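Side-chain contacts in Red carotenoid protein (RCP) (Nostoc sp., PDB 5FCY), which binds carotenoids, modelled here as beta-carotene, within a soluble all-helical domain and probably takes part in cyanobacterial photoprotection: residues Q70-Q73 and L74-L78; L137-E140 and Q141-L145; G91-G94 and D95-L99; E126-E129 and L130-I134. All coordinates share one frame; numbering follows the deposited sequence.

Contact 1: residues Q70-Q73 and L74-L78; sequences QQLQ and LQRDL. With BCR (beta-carotene), chain B.
Arg76 crosses Leu72 obliquely, one turn on in the same helix. Arg76 CB sits 3.6 Å from Gln73 O, and Arg76 CG passes Leu72 O at 3.4 Å. With CG anti to the carbonyl carbon (chi1 -60°) and the chain extended to NE, CD faces Leu72 CG, and Arg76 NE meets Leu72 CD1 at 3.6 Å. Leu72 CD2 then stands 3.6 Å from Arg76 CZ, over the centre of one guanidinium face. At the edge Gln73 OE1 lies 3.7 Å from Arg76 NH1, the amide turned 72° from the guanidinium plane. Gln73 NE2 bonds Asp77 OD1 (3.0 Å) from above the carboxylate plane. Arg76 NH2 approaches beta-carotene C32 and forms a salt bridge to Asp24. A leucine in place of the arginine would probably leave Asp24 without its counter-charge and one side of Leu72 less covered. In this i/i+4 packing of helix 68-79, Arg76 also touches Val23 at the start of helix 23-35, whereas Gln75 and Leu78 face Trp102 of helix 95-110.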
loop_
_atom_site.group_PDB
_atom_site.type_symbol
_atom_site.label_atom_id
_atom_site.label_comp_id
_atom_site.label_asym_id
_atom_site.label_seq_id
_atom_site.Cartn_x
_atom_site.Cartn_y
_atom_site.Cartn_z
ATOM N N GLN A 70 6.057 4.045 -14.649
ATOM C CA GLN A 70 4.633 3.731 -14.624
ATOM C C GLN A 70 4.268 2.893 -13.407
ATOM O O GLN A 70 3.162 3.030 -12.869
ATOM C CB GLN A 70 4.241 3.010 -15.913
ATOM C CG GLN A 70 4.375 3.874 -17.152
ATOM C CD GLN A 70 4.568 3.055 -18.410
ATOM O OE1 GLN A 70 5.661 3.013 -18.972
ATOM N NE2 GLN A 70 3.505 2.398 -18.859
ATOM N N GLN A 71 5.176 2.020 -12.960
ATOM C CA GLN A 71 4.950 1.279 -11.723
ATOM C C GLN A 71 4.641 2.227 -10.573
ATOM O O GLN A 71 3.752 1.963 -9.756
ATOM C CB GLN A 71 6.175 0.426 -11.388
ATOM C CG GLN A 71 6.534 -0.601 -12.451
ATOM C CD GLN A 71 7.774 -1.398 -12.095
ATOM O OE1 GLN A 71 8.478 -1.080 -11.135
ATOM N NE2 GLN A 71 8.047 -2.444 -12.868
ATOM N N LEU A 72 5.369 3.340 -10.497
ATOM C CA LEU A 72 5.119 4.322 -9.451
ATOM C C LEU A 72 3.765 4.990 -9.638
ATOM O O LEU A 72 3.002 5.155 -8.678
ATOM C CB LEU A 72 6.227 5.373 -9.445
ATOM C CG LEU A 72 5.902 6.607 -8.605
ATOM C CD1 LEU A 72 5.587 6.178 -7.184
ATOM C CD2 LEU A 72 7.040 7.604 -8.638
ATOM N N GLN A 73 3.456 5.400 -10.867
ATOM C CA GLN A 73 2.236 6.162 -11.100
ATOM C C GLN A 73 0.993 5.339 -10.794
ATOM O O GLN A 73 -0.026 5.893 -10.364
ATOM C CB GLN A 73 2.201 6.670 -12.542
ATOM C CG GLN A 73 1.131 7.717 -12.795
ATOM C CD GLN A 73 1.255 8.909 -11.866
ATOM O OE1 GLN A 73 2.349 9.432 -11.652
ATOM N NE2 GLN A 73 0.135 9.334 -11.293
ATOM N N LEU A 74 1.051 4.021 -11.001
ATOM C CA LEU A 74 -0.091 3.176 -10.668
ATOM C C LEU A 74 -0.385 3.224 -9.174
ATOM O O LEU A 74 -1.524 3.470 -8.762
ATOM C CB LEU A 74 0.165 1.737 -11.111
ATOM C CG LEU A 74 -0.936 0.748 -10.716
ATOM C CD1 LEU A 74 -2.203 0.998 -11.521
ATOM C CD2 LEU A 74 -0.459 -0.676 -10.884
ATOM N N GLN A 75 0.632 2.973 -8.347
ATOM C CA GLN A 75 0.423 2.964 -6.903
ATOM C C GLN A 75 -0.131 4.299 -6.425
ATOM O O GLN A 75 -1.045 4.340 -5.596
ATOM C CB GLN A 75 1.732 2.630 -6.189
ATOM C CG GLN A 75 2.328 1.299 -6.605
ATOM C CD GLN A 75 3.647 1.010 -5.917
ATOM O OE1 GLN A 75 3.706 0.853 -4.697
ATOM N NE2 GLN A 75 4.717 0.944 -6.701
ATOM N N ARG A 76 0.408 5.404 -6.941
ATOM C CA ARG A 76 -0.176 6.715 -6.673
ATOM C C ARG A 76 -1.623 6.770 -7.145
ATOM O O ARG A 76 -2.512 7.223 -6.415
ATOM C CB ARG A 76 0.643 7.804 -7.362
ATOM C CG ARG A 76 2.089 7.885 -6.922
ATOM C CD ARG A 76 2.871 8.812 -7.836
ATOM N NE ARG A 76 4.030 9.402 -7.174
ATOM C CZ ARG A 76 4.851 10.273 -7.748
ATOM N NH1 ARG A 76 4.645 10.658 -9.000
ATOM N NH2 ARG A 76 5.882 10.761 -7.074
ATOM N N ASP A 77 -1.875 6.319 -8.378
ATOM C CA ASP A 77 -3.224 6.355 -8.929
ATOM C C ASP A 77 -4.191 5.499 -8.119
ATOM O O ASP A 77 -5.387 5.802 -8.063
ATOM C CB ASP A 77 -3.202 5.894 -10.386
ATOM C CG ASP A 77 -2.600 6.930 -11.321
ATOM O OD1 ASP A 77 -2.606 8.131 -10.976
ATOM O OD2 ASP A 77 -2.123 6.544 -12.409
ATOM N N LEU A 78 -3.701 4.429 -7.487
ATOM C CA LEU A 78 -4.573 3.621 -6.641
ATOM C C LEU A 78 -4.954 4.373 -5.373
ATOM O O LEU A 78 -6.098 4.285 -4.913
ATOM C CB LEU A 78 -3.898 2.294 -6.291
ATOM C CG LEU A 78 -3.583 1.337 -7.444
ATOM C CD1 LEU A 78 -3.021 0.035 -6.899
ATOM C CD2 LEU A 78 -4.803 1.074 -8.312
HETATM C C1 BCR B . 9.153 7.356 -4.655
HETATM C C2 BCR B . 10.078 8.515 -4.297
HETATM C C3 BCR B . 9.448 9.553 -3.374
HETATM C C4 BCR B . 8.467 8.914 -2.399
HETATM C C5 BCR B . 8.721 7.430 -2.302
HETATM C C6 BCR B . 8.597 6.697 -3.407
HETATM C C7 BCR B . 7.981 5.331 -3.484
HETATM C C8 BCR B . 7.440 4.628 -2.467
HETATM C C9 BCR B . 6.849 3.272 -2.674
HETATM C C10 BCR B . 6.366 2.593 -1.601
HETATM C C11 BCR B . 5.750 1.255 -1.651
HETATM C C33 BCR B . 9.160 6.865 -0.993
HETATM C C31 BCR B . 9.958 6.380 -5.512
HETATM C C32 BCR B . 7.987 7.918 -5.451
HETATM C C34 BCR B . 6.821 2.713 -4.072
HETATM C C12 BCR B . 5.286 0.682 -0.528
HETATM C C13 BCR B . 4.646 -0.660 -0.512
HETATM C C14 BCR B . 4.211 -1.166 0.673
HETATM C C15 BCR B . 3.557 -2.472 0.840
HETATM C C16 BCR B . 3.169 -2.919 2.044
HETATM C C17 BCR B . 2.520 -4.235 2.153
HETATM C C18 BCR B . 2.102 -4.783 3.311
HETATM C C19 BCR B . 1.451 -6.119 3.238
HETATM C C20 BCR B . 0.914 -6.754 4.288
HETATM C C21 BCR B . 0.286 -8.071 4.108
HETATM C C22 BCR B . -0.242 -8.779 5.125
HETATM C C23 BCR B . -0.826 -10.115 4.816
HETATM C C24 BCR B . -1.277 -10.954 5.758
HETATM C C25 BCR B . -1.847 -12.301 5.465
HETATM C C26 BCR B . -1.905 -12.835 4.244
HETATM C C27 BCR B . -3.255 -13.224 3.688
HETATM C C28 BCR B . -4.196 -13.543 4.843
HETATM C C29 BCR B . -3.439 -14.141 6.023
HETATM C C30 BCR B . -2.400 -13.166 6.578
HETATM C C35 BCR B . 4.502 -1.382 -1.823
HETATM C C36 BCR B . 2.305 -4.039 4.601
HETATM C C37 BCR B . -0.184 -8.191 6.507
HETATM C C38 BCR B . -0.657 -13.147 3.456
HETATM C C39 BCR B . -1.237 -13.934 7.191
HETATM C C40 BCR B . -3.066 -12.327 7.663
#

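Contact 2: residues L137-E140 and Q141-L145; sequences LGFE and QQITL. With BCR (beta-carotene), chain B.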
loop_
_atom_site.group_PDB
_atom_site.type_symbol
_atom_site.label_atom_id
_atom_site.label_comp_id
_atom_site.label_asym_id
_atom_site.label_seq_id
_atom_site.Cartn_x
_atom_site.Cartn_y
_atom_site.Cartn_z
ATOM N N LEU A 137 -0.302 -1.779 17.861
ATOM C CA LEU A 137 -1.460 -2.628 17.635
ATOM C C LEU A 137 -1.049 -4.095 17.560
ATOM O O LEU A 137 0.113 -4.436 17.321
ATOM C CB LEU A 137 -2.176 -2.225 16.347
ATOM C CG LEU A 137 -3.211 -1.105 16.462
ATOM C CD1 LEU A 137 -2.638 0.109 17.175
ATOM C CD2 LEU A 137 -3.717 -0.718 15.083
ATOM N N GLY A 138 -2.028 -4.972 17.770
ATOM C CA GLY A 138 -1.783 -6.394 17.649
ATOM C C GLY A 138 -1.881 -6.875 16.213
ATOM O O GLY A 138 -2.665 -6.370 15.409
ATOM N N PHE A 139 -1.062 -7.882 15.903
ATOM C CA PHE A 139 -0.930 -8.422 14.553
ATOM C C PHE A 139 -2.266 -8.483 13.823
ATOM O O PHE A 139 -2.348 -8.124 12.644
ATOM C CB PHE A 139 -0.296 -9.815 14.609
ATOM C CG PHE A 139 -0.060 -10.432 13.258
ATOM C CD1 PHE A 139 0.626 -9.738 12.272
ATOM C CD2 PHE A 139 -0.512 -11.710 12.977
ATOM C CE1 PHE A 139 0.847 -10.303 11.029
ATOM C CE2 PHE A 139 -0.293 -12.282 11.738
ATOM C CZ PHE A 139 0.389 -11.577 10.763
ATOM N N GLU A 140 -3.322 -8.924 14.505
ATOM C CA GLU A 140 -4.615 -9.029 13.840
ATOM C C GLU A 140 -5.274 -7.669 13.648
ATOM O O GLU A 140 -5.976 -7.466 12.650
ATOM C CB GLU A 140 -5.530 -9.970 14.621
ATOM C CG GLU A 140 -5.063 -11.413 14.573
ATOM C CD GLU A 140 -6.098 -12.376 15.109
ATOM O OE1 GLU A 140 -7.302 -12.145 14.869
ATOM O OE2 GLU A 140 -5.706 -13.359 15.771
ATOM N N GLN A 141 -5.063 -6.728 14.574
ATOM C CA GLN A 141 -5.531 -5.363 14.351
ATOM C C GLN A 141 -4.756 -4.689 13.228
ATOM O O GLN A 141 -5.320 -3.878 12.485
ATOM C CB GLN A 141 -5.407 -4.541 15.633
ATOM C CG GLN A 141 -6.363 -4.958 16.735
ATOM C CD GLN A 141 -5.649 -5.236 18.040
ATOM O OE1 GLN A 141 -5.272 -4.315 18.767
ATOM N NE2 GLN A 141 -5.450 -6.515 18.341
ATOM N N GLN A 142 -3.466 -5.004 13.095
ATOM C CA GLN A 142 -2.685 -4.480 11.980
ATOM C C GLN A 142 -3.237 -4.978 10.650
ATOM O O GLN A 142 -3.448 -4.195 9.718
ATOM C CB GLN A 142 -1.219 -4.877 12.145
ATOM C CG GLN A 142 -0.574 -4.312 13.396
ATOM C CD GLN A 142 0.851 -4.782 13.578
ATOM O OE1 GLN A 142 1.347 -5.610 12.816
ATOM N NE2 GLN A 142 1.521 -4.255 14.594
ATOM N N ILE A 143 -3.481 -6.286 10.547
ATOM C CA ILE A 143 -4.095 -6.840 9.342
ATOM C C ILE A 143 -5.421 -6.144 9.064
ATOM O O ILE A 143 -5.705 -5.734 7.933
ATOM C CB ILE A 143 -4.280 -8.362 9.484
ATOM C CG1 ILE A 143 -2.933 -9.048 9.717
ATOM C CG2 ILE A 143 -4.945 -8.951 8.238
ATOM C CD1 ILE A 143 -3.055 -10.391 10.375
ATOM N N THR A 144 -6.254 -6.007 10.095
ATOM C CA THR A 144 -7.513 -5.286 9.939
ATOM C C THR A 144 -7.267 -3.859 9.468
ATOM O O THR A 144 -7.956 -3.364 8.569
ATOM C CB THR A 144 -8.282 -5.294 11.261
ATOM O OG1 THR A 144 -8.468 -6.646 11.697
ATOM C CG2 THR A 144 -9.643 -4.628 11.104
ATOM N N LEU A 145 -6.285 -3.184 10.065
ATOM C CA LEU A 145 -5.937 -1.835 9.633
ATOM C C LEU A 145 -5.552 -1.817 8.157
ATOM O O LEU A 145 -6.072 -1.010 7.377
ATOM C CB LEU A 145 -4.798 -1.294 10.500
ATOM C CG LEU A 145 -4.098 -0.017 10.029
ATOM C CD1 LEU A 145 -5.082 1.131 9.896
ATOM C CD2 LEU A 145 -2.976 0.348 10.987
HETATM C C1 BCR B . 9.153 7.356 -4.655
HETATM C C2 BCR B . 10.078 8.515 -4.297
HETATM C C3 BCR B . 9.448 9.553 -3.374
HETATM C C4 BCR B . 8.467 8.914 -2.399
HETATM C C5 BCR B . 8.721 7.430 -2.302
HETATM C C6 BCR B . 8.597 6.697 -3.407
HETATM C C7 BCR B . 7.981 5.331 -3.484
HETATM C C8 BCR B . 7.440 4.628 -2.467
HETATM C C9 BCR B . 6.849 3.272 -2.674
HETATM C C10 BCR B . 6.366 2.593 -1.601
HETATM C C11 BCR B . 5.750 1.255 -1.651
HETATM C C33 BCR B . 9.160 6.865 -0.993
HETATM C C31 BCR B . 9.958 6.380 -5.512
HETATM C C32 BCR B . 7.987 7.918 -5.451
HETATM C C34 BCR B . 6.821 2.713 -4.072
HETATM C C12 BCR B . 5.286 0.682 -0.528
HETATM C C13 BCR B . 4.646 -0.660 -0.512
HETATM C C14 BCR B . 4.211 -1.166 0.673
HETATM C C15 BCR B . 3.557 -2.472 0.840
HETATM C C16 BCR B . 3.169 -2.919 2.044
HETATM C C17 BCR B . 2.520 -4.235 2.153
HETATM C C18 BCR B . 2.102 -4.783 3.311
HETATM C C19 BCR B . 1.451 -6.119 3.238
HETATM C C20 BCR B . 0.914 -6.754 4.288
HETATM C C21 BCR B . 0.286 -8.071 4.108
HETATM C C22 BCR B . -0.242 -8.779 5.125
HETATM C C23 BCR B . -0.826 -10.115 4.816
HETATM C C24 BCR B . -1.277 -10.954 5.758
HETATM C C25 BCR B . -1.847 -12.301 5.465
HETATM C C26 BCR B . -1.905 -12.835 4.244
HETATM C C27 BCR B . -3.255 -13.224 3.688
HETATM C C28 BCR B . -4.196 -13.543 4.843
HETATM C C29 BCR B . -3.439 -14.141 6.023
HETATM C C30 BCR B . -2.400 -13.166 6.578
HETATM C C35 BCR B . 4.502 -1.382 -1.823
HETATM C C36 BCR B . 2.305 -4.039 4.601
HETATM C C37 BCR B . -0.184 -8.191 6.507
HETATM C C38 BCR B . -0.657 -13.147 3.456
HETATM C C39 BCR B . -1.237 -13.934 7.191
HETATM C C40 BCR B . -3.066 -12.327 7.663
#
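Phe139 and Ile143 meet in a CH-pi contact within the first turns of helix 139-150, whose N-cap is Gly138. The methyl CD1 of Ile143 lies 3.7 Å from the Phe139 ring centroid and 14° off the ring normal, so it sits over the middle of one face. The ring takes this place because its CG is anti to the backbone N (chi1 -177°), which lays it alongside the following turn. The same Ile143 CD1 touches C40 of beta-carotene at 3.3 Å, so this pocket residue has the phenyl face and the ligand on the same methyl. Gln142 OE1 lies near the ring plane, at the edge of the phenylalanine.

Gln141, bent at chi2 (127°), folds back toward the helix start. Its OE1 receives only a weak bond from Gly138 N, at 3.5 Å, resembling one half of a capping box; the N-cap glycine has no side chain to supply the other half. Leu137 crosses Gln141 obliquely, CB to CB at 4.0 Å, and Leu137 CD2 meets Leu145 CD2 at 4.3 Å. Both leucines also touch Tyr14 of helix 9-19. Glu140 O accepts two bonds from one residue: Thr144 N at 3.0 Å and Thr144 OG1 at 2.8 Å reach it from opposite faces of the carbonyl plane.

Contact 3: residues G91-G94 and D95-L99; sequences GSLG and DTTKL. With BCR (beta-carotene), chain B.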
loop_
_atom_site.group_PDB
_atom_site.type_symbol
_atom_site.label_atom_id
_atom_site.label_comp_id
_atom_site.label_asym_id
_atom_site.label_seq_id
_atom_site.Cartn_x
_atom_site.Cartn_y
_atom_site.Cartn_z
ATOM N N GLY A 91 -9.947 -2.178 -8.058
ATOM C CA GLY A 91 -11.178 -1.873 -7.350
ATOM C C GLY A 91 -12.204 -2.985 -7.383
ATOM O O GLY A 91 -13.107 -3.005 -6.541
ATOM N N SER A 92 -12.088 -3.911 -8.332
ATOM C CA SER A 92 -13.041 -5.004 -8.477
ATOM C C SER A 92 -12.679 -6.229 -7.646
ATOM O O SER A 92 -13.426 -7.214 -7.668
ATOM C CB SER A 92 -13.148 -5.413 -9.949
ATOM O OG SER A 92 -11.966 -6.064 -10.379
ATOM N N LEU A 93 -11.565 -6.201 -6.924
ATOM C CA LEU A 93 -11.108 -7.343 -6.150
ATOM C C LEU A 93 -11.574 -7.236 -4.703
ATOM O O LEU A 93 -12.044 -6.193 -4.244
ATOM C CB LEU A 93 -9.581 -7.453 -6.213
ATOM C CG LEU A 93 -8.990 -7.524 -7.622
ATOM C CD1 LEU A 93 -7.478 -7.667 -7.562
ATOM C CD2 LEU A 93 -9.613 -8.662 -8.430
ATOM N N GLY A 94 -11.446 -8.350 -3.985
ATOM C CA GLY A 94 -11.762 -8.372 -2.575
ATOM C C GLY A 94 -10.659 -7.763 -1.732
ATOM O O GLY A 94 -9.550 -7.501 -2.197
ATOM N N ASP A 95 -10.981 -7.537 -0.459
ATOM C CA ASP A 95 -10.013 -6.941 0.456
ATOM C C ASP A 95 -8.756 -7.797 0.564
ATOM O O ASP A 95 -7.634 -7.289 0.458
ATOM C CB ASP A 95 -10.652 -6.741 1.828
ATOM C CG ASP A 95 -11.824 -5.789 1.785
ATOM O OD1 ASP A 95 -11.794 -4.852 0.959
ATOM O OD2 ASP A 95 -12.776 -5.976 2.572
ATOM N N THR A 96 -8.926 -9.103 0.777
ATOM C CA THR A 96 -7.775 -9.993 0.902
ATOM C C THR A 96 -6.868 -9.892 -0.318
ATOM O O THR A 96 -5.653 -9.703 -0.190
ATOM C CB THR A 96 -8.246 -11.435 1.091
ATOM O OG1 THR A 96 -9.044 -11.524 2.275
ATOM C CG2 THR A 96 -7.057 -12.386 1.211
ATOM N N THR A 97 -7.440 -10.029 -1.513
ATOM C CA THR A 97 -6.634 -9.949 -2.724
ATOM C C THR A 97 -5.925 -8.603 -2.813
ATOM O O THR A 97 -4.726 -8.537 -3.107
ATOM C CB THR A 97 -7.516 -10.184 -3.952
ATOM O OG1 THR A 97 -8.313 -11.355 -3.748
ATOM C CG2 THR A 97 -6.660 -10.370 -5.199
ATOM N N LYS A 98 -6.651 -7.515 -2.540
ATOM C CA LYS A 98 -6.050 -6.187 -2.587
ATOM C C LYS A 98 -4.822 -6.107 -1.688
ATOM O O LYS A 98 -3.780 -5.581 -2.095
ATOM C CB LYS A 98 -7.080 -5.135 -2.184
ATOM C CG LYS A 98 -8.124 -4.847 -3.248
ATOM C CD LYS A 98 -9.349 -4.191 -2.646
ATOM C CE LYS A 98 -10.132 -3.418 -3.688
ATOM N NZ LYS A 98 -11.541 -3.192 -3.275
ATOM N N LEU A 99 -4.923 -6.635 -0.466
ATOM C CA LEU A 99 -3.796 -6.584 0.460
ATOM C C LEU A 99 -2.665 -7.502 0.009
ATOM O O LEU A 99 -1.486 -7.157 0.147
ATOM C CB LEU A 99 -4.269 -6.949 1.866
ATOM C CG LEU A 99 -3.225 -6.960 2.982
ATOM C CD1 LEU A 99 -2.465 -5.649 3.044
ATOM C CD2 LEU A 99 -3.913 -7.236 4.305
HETATM C C1 BCR B . 9.153 7.356 -4.655
HETATM C C2 BCR B . 10.078 8.515 -4.297
HETATM C C3 BCR B . 9.448 9.553 -3.374
HETATM C C4 BCR B . 8.467 8.914 -2.399
HETATM C C5 BCR B . 8.721 7.430 -2.302
HETATM C C6 BCR B . 8.597 6.697 -3.407
HETATM C C7 BCR B . 7.981 5.331 -3.484
HETATM C C8 BCR B . 7.440 4.628 -2.467
HETATM C C9 BCR B . 6.849 3.272 -2.674
HETATM C C10 BCR B . 6.366 2.593 -1.601
HETATM C C11 BCR B . 5.750 1.255 -1.651
HETATM C C33 BCR B . 9.160 6.865 -0.993
HETATM C C31 BCR B . 9.958 6.380 -5.512
HETATM C C32 BCR B . 7.987 7.918 -5.451
HETATM C C34 BCR B . 6.821 2.713 -4.072
HETATM C C12 BCR B . 5.286 0.682 -0.528
HETATM C C13 BCR B . 4.646 -0.660 -0.512
HETATM C C14 BCR B . 4.211 -1.166 0.673
HETATM C C15 BCR B . 3.557 -2.472 0.840
HETATM C C16 BCR B . 3.169 -2.919 2.044
HETATM C C17 BCR B . 2.520 -4.235 2.153
HETATM C C18 BCR B . 2.102 -4.783 3.311
HETATM C C19 BCR B . 1.451 -6.119 3.238
HETATM C C20 BCR B . 0.914 -6.754 4.288
HETATM C C21 BCR B . 0.286 -8.071 4.108
HETATM C C22 BCR B . -0.242 -8.779 5.125
HETATM C C23 BCR B . -0.826 -10.115 4.816
HETATM C C24 BCR B . -1.277 -10.954 5.758
HETATM C C25 BCR B . -1.847 -12.301 5.465
HETATM C C26 BCR B . -1.905 -12.835 4.244
HETATM C C27 BCR B . -3.255 -13.224 3.688
HETATM C C28 BCR B . -4.196 -13.543 4.843
HETATM C C29 BCR B . -3.439 -14.141 6.023
HETATM C C30 BCR B . -2.400 -13.166 6.578
HETATM C C35 BCR B . 4.502 -1.382 -1.823
HETATM C C36 BCR B . 2.305 -4.039 4.601
HETATM C C37 BCR B . -0.184 -8.191 6.507
HETATM C C38 BCR B . -0.657 -13.147 3.456
HETATM C C39 BCR B . -1.237 -13.934 7.191
HETATM C C40 BCR B . -3.066 -12.327 7.663
HETATM O O HOH W 1 -12.740 -4.812 -1.794
#
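At the start of helix 95-110, which supplies Leu99 to the beta-carotene pocket, Lys98 lies across Gly94 and Leu93 where the loop enters the helix. Lys98 CG lies 3.2 Å from Gly94 O, and Lys98 CE lies 3.4 Å from Leu93 O. With CG anti to the carbonyl carbon (chi1 -75°) and the chain extended beyond it, Lys98 NZ is brought back over the loop, where its bond to Leu93 O (3.2 Å) is weak. A stronger partner is Ser151 O. One water accepts from Lys98 NZ and donates to Leu93 O and to Asp95 OD1, each at 2.9 Å, tying the loop carbonyl to the first helical residue. Gly94 is the N-cap of this helix, and Gly94 O accepts from Lys98 N at 2.9 Å. A methionine in place of Lys98 would probably leave Ser151 O and the water without their ammonium partner. Asp95 also reaches helix 139-150 and the residue after it, by a salt bridge to Arg147 and a hydrogen bond to Ser151. On another side of the turn Leu93 and Thr97 cross at about a right angle, Leu93 CD1 meeting Thr97 CG2 at 3.7 Å, and both rest against Ile55 of helix 53-64.

Contact 4: residues E126-E129 and L130-I134; sequences ESQE and LLEGI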
loop_
_atom_site.group_PDB
_atom_site.type_symbol
_atom_site.label_atom_id
_atom_site.label_comp_id
_atom_site.label_asym_id
_atom_site.label_seq_id
_atom_site.Cartn_x
_atom_site.Cartn_y
_atom_site.Cartn_z
ATOM N N GLU A 126 4.620 13.579 11.784
ATOM C CA GLU A 126 3.302 12.967 11.910
ATOM C C GLU A 126 3.342 11.486 11.550
ATOM O O GLU A 126 2.745 10.656 12.246
ATOM C CB GLU A 126 2.304 13.710 11.018
ATOM C CG GLU A 126 0.853 13.288 11.199
ATOM C CD GLU A 126 -0.092 14.000 10.245
ATOM O OE1 GLU A 126 0.370 14.870 9.474
ATOM O OE2 GLU A 126 -1.301 13.686 10.264
ATOM N N SER A 127 4.043 11.136 10.470
ATOM C CA SER A 127 4.076 9.748 10.020
ATOM C C SER A 127 4.779 8.856 11.033
ATOM O O SER A 127 4.279 7.779 11.378
ATOM C CB SER A 127 4.763 9.660 8.658
ATOM O OG SER A 127 3.997 10.315 7.665
ATOM N N GLN A 128 5.947 9.282 11.519
ATOM C CA GLN A 128 6.660 8.488 12.512
ATOM C C GLN A 128 5.802 8.252 13.748
ATOM O O GLN A 128 5.972 7.243 14.440
ATOM C CB GLN A 128 7.968 9.177 12.901
ATOM C CG GLN A 128 8.994 8.244 13.528
ATOM C CD GLN A 128 9.887 7.577 12.496
ATOM O OE1 GLN A 128 10.423 8.236 11.604
ATOM N NE2 GLN A 128 10.049 6.263 12.611
ATOM N N GLU A 129 4.878 9.171 14.039
ATOM C CA GLU A 129 3.962 8.977 15.158
ATOM C C GLU A 129 2.964 7.866 14.851
ATOM O O GLU A 129 2.732 6.979 15.679
ATOM C CB GLU A 129 3.239 10.288 15.468
ATOM C CG GLU A 129 2.762 10.426 16.907
ATOM C CD GLU A 129 3.885 10.768 17.868
ATOM O OE1 GLU A 129 4.330 9.873 18.617
ATOM O OE2 GLU A 129 4.326 11.935 17.869
ATOM N N LEU A 130 2.368 7.897 13.653
ATOM C CA LEU A 130 1.471 6.822 13.240
ATOM C C LEU A 130 2.184 5.478 13.242
ATOM O O LEU A 130 1.631 4.475 13.708
ATOM C CB LEU A 130 0.902 7.109 11.849
ATOM C CG LEU A 130 -0.236 8.122 11.711
ATOM C CD1 LEU A 130 -0.633 8.244 10.249
ATOM C CD2 LEU A 130 -1.443 7.731 12.556
ATOM N N LEU A 131 3.410 5.433 12.718
ATOM C CA LEU A 131 4.128 4.167 12.622
ATOM C C LEU A 131 4.297 3.529 13.996
ATOM O O LEU A 131 3.915 2.373 14.207
ATOM C CB LEU A 131 5.486 4.384 11.955
ATOM C CG LEU A 131 6.393 3.155 11.869
ATOM C CD1 LEU A 131 5.681 1.987 11.209
ATOM C CD2 LEU A 131 7.662 3.489 11.112
ATOM N N GLU A 132 4.868 4.270 14.947
ATOM C CA GLU A 132 5.015 3.739 16.298
ATOM C C GLU A 132 3.659 3.371 16.886
ATOM O O GLU A 132 3.531 2.367 17.596
ATOM C CB GLU A 132 5.736 4.754 17.188
ATOM C CG GLU A 132 7.121 5.158 16.680
ATOM C CD GLU A 132 8.073 3.979 16.555
ATOM O OE1 GLU A 132 7.876 2.976 17.275
ATOM O OE2 GLU A 132 9.015 4.055 15.735
ATOM N N GLY A 133 2.629 4.166 16.590
ATOM C CA GLY A 133 1.291 3.821 17.041
ATOM C C GLY A 133 0.785 2.535 16.416
ATOM O O GLY A 133 0.071 1.761 17.058
ATOM N N ILE A 134 1.147 2.290 15.154
ATOM C CA ILE A 134 0.739 1.054 14.494
ATOM C C ILE A 134 1.588 -0.114 14.978
ATOM O O ILE A 134 1.105 -1.251 15.040
ATOM C CB ILE A 134 0.814 1.216 12.965
ATOM C CG1 ILE A 134 -0.250 2.208 12.492
ATOM C CG2 ILE A 134 0.611 -0.128 12.264
ATOM C CD1 ILE A 134 -0.095 2.653 11.055
#
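Gln128, Leu131 and Glu132 form a one-turn contact on the outer part of helix 125-136, about 16 Å from the centre of the chain to the contact's centre. The Gln128 side chain lies loosely beside the next turn: CG is anti to the backbone N (chi1 -160°) and the chain bends at chi2. Gln128 NE2 lies 4.0 Å from Leu131 CD2 and 4.0 Å from Glu132 OE2. The amide and carboxylate run side by side with planes only 20° apart, yet the latter separation is too long for a hydrogen bond; Glu132 OE2 has its salt bridge with Lys135. Glu132 CG packs at 3.3 Å on Gln128 O, which also accepts from Glu132 N (3.2 Å). On the inner side Leu130 CB covers Ser127 O at 3.5 Å, and Leu131 CB meets the same oxygen at 3.6 Å, while Leu131 N bonds to it at 2.8 Å. Ser127 OG is hydrogen-bonded to Glu25. Leu130 touches Tyr14 and Leu29, and Leu131 touches Leu29 and Ile33, so helices 9-19 and 23-35 receive the apolar side. Glutamates and a glutamine on one side, leucines on the other, are the pattern of an amphipathic helix in an all-helical domain.

In the fold
All four contacts are local to a helix or its start, but their surroundings differ. Contacts 1, 2 and 3 each reach beta-carotene; in contact 4 the side chain of Leu131 is about 10 Å from it. Contacts 1 and 2, about 25 Å apart between centres, meet different ends of the carotenoid, and contact 3 meets its polyene. Half of the touching residues in contact 1 are buried, half of those in contact 4 exposed. Contacts 2 and 4 touch through Ile134 and Leu145 and both pack on Tyr14 of helix 9-19, whereas contact 1 faces helices 23-35, 85-91 and 95-110. Charge and water matter in contact 3, a guanidinium in contact 1, an aromatic face in contact 2.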